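PDB 1H64: putative snRNP Sm-like protein, which probably binds RNA as a ring of seven identical subunits, the archaeal counterpart of the Sm core of spliceosomal snRNPs. Local coordinates for residues Leu6-His10 and Tyr34-Leu38. Numbering follows the deposited sequence.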
ATOM      1  N   LEU C   6     -15.407 -15.199   6.220  1.00 26.27           N
ATOM      2  CA  LEU C   6     -16.555 -15.113   5.328  1.00 26.26           C
ATOM      3  C   LEU C   6     -17.839 -15.761   5.846  1.00 27.91           C
ATOM      4  O   LEU C   6     -18.945 -15.290   5.534  1.00 32.15           O
ATOM      5  CB  LEU C   6     -16.179 -15.666   3.952  1.00 34.67           C
ATOM      6  CG  LEU C   6     -15.399 -14.667   3.086  1.00 32.60           C
ATOM      7  CD1 LEU C   6     -16.320 -13.522   2.690  1.00 37.63           C
ATOM      8  CD2 LEU C   6     -14.191 -14.135   3.837  1.00 38.47           C
ATOM      9  N   ASP C   7     -17.714 -16.825   6.629  1.00 27.35           N
ATOM     10  CA  ASP C   7     -18.895 -17.489   7.194  1.00 30.42           C
ATOM     11  C   ASP C   7     -19.611 -16.515   8.133  1.00 28.74           C
ATOM     12  O   ASP C   7     -20.834 -16.395   8.114  1.00 32.17           O
ATOM     13  CB  ASP C   7     -18.501 -18.723   8.017  1.00 29.98           C
ATOM     14  CG  ASP C   7     -17.808 -19.787   7.194  1.00 40.77           C
ATOM     15  OD1 ASP C   7     -18.231 -20.011   6.041  1.00 42.91           O
ATOM     16  OD2 ASP C   7     -16.856 -20.412   7.713  1.00 39.62           O
ATOM     17  N   VAL C   8     -18.826 -15.846   8.967  1.00 29.24           N
ATOM     18  CA  VAL C   8     -19.347 -14.884   9.937  1.00 27.18           C
ATOM     19  C   VAL C   8     -20.090 -13.761   9.222  1.00 30.79           C
ATOM     20  O   VAL C   8     -21.216 -13.404   9.585  1.00 27.11           O
ATOM     21  CB  VAL C   8     -18.197 -14.276  10.779  1.00 27.56           C
ATOM     22  CG1 VAL C   8     -18.718 -13.116  11.624  1.00 27.67           C
ATOM     23  CG2 VAL C   8     -17.582 -15.327  11.663  1.00 25.34           C
ATOM     24  N   ILE C   9     -19.455 -13.195   8.198  1.00 24.96           N
ATOM     25  CA  ILE C   9     -20.067 -12.122   7.433  1.00 24.25           C
ATOM     26  C   ILE C   9     -21.379 -12.608   6.808  1.00 28.60           C
ATOM     27  O   ILE C   9     -22.403 -11.900   6.830  1.00 25.98           O
ATOM     28  CB  ILE C   9     -19.099 -11.629   6.334  1.00 25.03           C
ATOM     29  CG1 ILE C   9     -17.866 -10.994   6.984  1.00 28.35           C
ATOM     30  CG2 ILE C   9     -19.788 -10.640   5.408  1.00 23.45           C
ATOM     31  CD1 ILE C   9     -18.177  -9.876   7.956  1.00 34.72           C
ATOM     32  N   HIS C  10     -21.359 -13.828   6.268  1.00 27.20           N
ATOM     33  CA  HIS C  10     -22.549 -14.396   5.632  1.00 26.12           C
ATOM     34  C   HIS C  10     -23.704 -14.564   6.614  1.00 23.02           C
ATOM     35  O   HIS C  10     -24.865 -14.340   6.259  1.00 30.16           O
ATOM     36  CB  HIS C  10     -22.253 -15.771   5.011  1.00 27.82           C
ATOM     37  CG  HIS C  10     -23.432 -16.361   4.305  1.00 28.25           C
ATOM     38  ND1 HIS C  10     -23.874 -15.894   3.086  1.00 32.48           N
ATOM     39  CD2 HIS C  10     -24.319 -17.311   4.687  1.00 30.13           C
ATOM     40  CE1 HIS C  10     -24.980 -16.530   2.749  1.00 32.36           C
ATOM     41  NE2 HIS C  10     -25.274 -17.393   3.703  1.00 34.25           N
ATOM     42  N   TYR C  34     -22.262  -8.367   0.392  1.00 23.62           N
ATOM     43  CA  TYR C  34     -20.823  -8.400   0.590  1.00 21.43           C
ATOM     44  C   TYR C  34     -20.214  -9.202  -0.552  1.00 22.21           C
ATOM     45  O   TYR C  34     -20.934  -9.820  -1.325  1.00 24.70           O
ATOM     46  CB  TYR C  34     -20.488  -9.085   1.919  1.00 18.26           C
ATOM     47  CG  TYR C  34     -20.798 -10.570   1.960  1.00 30.27           C
ATOM     48  CD1 TYR C  34     -19.829 -11.520   1.606  1.00 28.78           C
ATOM     49  CD2 TYR C  34     -22.067 -11.031   2.315  1.00 27.85           C
ATOM     50  CE1 TYR C  34     -20.124 -12.883   1.603  1.00 34.80           C
ATOM     51  CE2 TYR C  34     -22.367 -12.395   2.315  1.00 32.95           C
ATOM     52  CZ  TYR C  34     -21.393 -13.313   1.958  1.00 35.41           C
ATOM     53  OH  TYR C  34     -21.682 -14.660   1.946  1.00 37.59           O
ATOM     54  N   ASP C  35     -18.897  -9.150  -0.672  1.00 22.25           N
ATOM     55  CA  ASP C  35     -18.227  -9.964  -1.681  1.00 23.22           C
ATOM     56  C   ASP C  35     -16.965 -10.560  -1.072  1.00 23.60           C
ATOM     57  O   ASP C  35     -16.628 -10.294   0.080  1.00 22.70           O
ATOM     58  CB  ASP C  35     -17.916  -9.167  -2.955  1.00 17.53           C
ATOM     59  CG  ASP C  35     -17.000  -7.991  -2.705  1.00 21.23           C
ATOM     60  OD1 ASP C  35     -16.151  -8.065  -1.792  1.00 21.57           O
ATOM     61  OD2 ASP C  35     -17.124  -6.996  -3.448  1.00 30.19           O
ATOM     62  N   ILE C  36     -16.258 -11.363  -1.858  1.00 22.65           N
ATOM     63  CA  ILE C  36     -15.059 -12.039  -1.382  1.00 24.63           C
ATOM     64  C   ILE C  36     -13.889 -11.152  -0.960  1.00 23.89           C
ATOM     65  O   ILE C  36     -12.978 -11.618  -0.285  1.00 25.39           O
ATOM     66  CB  ILE C  36     -14.583 -13.054  -2.442  1.00 28.25           C
ATOM     67  CG1 ILE C  36     -13.431 -13.890  -1.888  1.00 34.69           C
ATOM     68  CG2 ILE C  36     -14.158 -12.323  -3.696  1.00 27.10           C
ATOM     69  CD1 ILE C  36     -13.763 -14.562  -0.577  1.00 42.97           C
ATOM     70  N   HIS C  37     -13.911  -9.876  -1.339  1.00 21.22           N
ATOM     71  CA  HIS C  37     -12.832  -8.949  -0.964  1.00 23.89           C
ATOM     72  C   HIS C  37     -13.188  -8.255   0.349  1.00 18.66           C
ATOM     73  O   HIS C  37     -12.443  -7.421   0.861  1.00 21.33           O
ATOM     74  CB  HIS C  37     -12.648  -7.892  -2.060  1.00 23.84           C
ATOM     75  CG  HIS C  37     -12.470  -8.471  -3.422  1.00 31.60           C
ATOM     76  ND1 HIS C  37     -11.379  -9.242  -3.763  1.00 32.36           N
ATOM     77  CD2 HIS C  37     -13.275  -8.454  -4.511  1.00 33.81           C
ATOM     78  CE1 HIS C  37     -11.521  -9.679  -5.002  1.00 33.48           C
ATOM     79  NE2 HIS C  37     -12.665  -9.216  -5.479  1.00 37.55           N
ATOM     80  N   LEU C  38     -14.330  -8.644   0.902  1.00 21.99           N
ATOM     81  CA  LEU C  38     -14.852  -8.061   2.130  1.00 19.70           C
ATOM     82  C   LEU C  38     -15.351  -6.631   1.918  1.00 19.34           C
ATOM     83  O   LEU C  38     -15.368  -5.812   2.850  1.00 25.71           O
ATOM     84  CB  LEU C  38     -13.841  -8.117   3.270  1.00 24.73           C
ATOM     85  CG  LEU C  38     -13.485  -9.532   3.761  1.00 31.63           C
ATOM     86  CD1 LEU C  38     -12.510  -9.431   4.916  1.00 35.22           C
ATOM     87  CD2 LEU C  38     -14.742 -10.281   4.189  1.00 33.85           C
TER
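Tyr34 lays one face of its ring against the Ile9 side chain, whose CG2 methyl sits 3.9 Å from the ring centroid in a CH-pi contact, 24° off the normal. The methyl is displaced toward the rim, so its shortest approach, 3.6 Å, is to Tyr34 CG. In Ile9 this branch lies opposite the backbone N, leaving CG1 to face Leu38, whose CD2 it approaches at 4.3 Å. The phenol extends across the helix toward His10: Tyr34 OH meets His10 ND1 at 2.8 Å, near the planes of both rings. The bond is bent (140°), and either group could give the proton. One aromatic side chain thus grips two successive helical residues by unlike means, an apolar face and a polar end. A phenylalanine in place of Tyr34 would probably keep the packing on Ile9 but leave His10 ND1 without this mate, its imidazole less restrained in rotation.

One turn earlier, Leu6 fills the angle between the tyrosine and the loop. Its CD1 methyl lies 4.0 Å from Tyr34 CE1, slanting in at the ring, and 3.9 Å from Leu38 CD2, while Leu6 CG meets the Ile36 CD1 methyl at 4.0 Å. CG1 of Ile36 stands anti to the backbone N (chi1 -173°), and the bend at the next bond brings CD1 back to the helix although CB points away. The loop is shaped by a type I turn from Asp35 to Leu38, within which Asp35 OD1 accepts from His37 N in an Asx turn.

The contact seats the N-terminal helix 5-11 of the Sm fold against the end of strand 25-34 and the loop leading to strand 40-42. Nearby, Val8 packs on Val61, and Leu38 on Arg63, of a neighbouring subunit, bringing this junction to an interface of the heptamer.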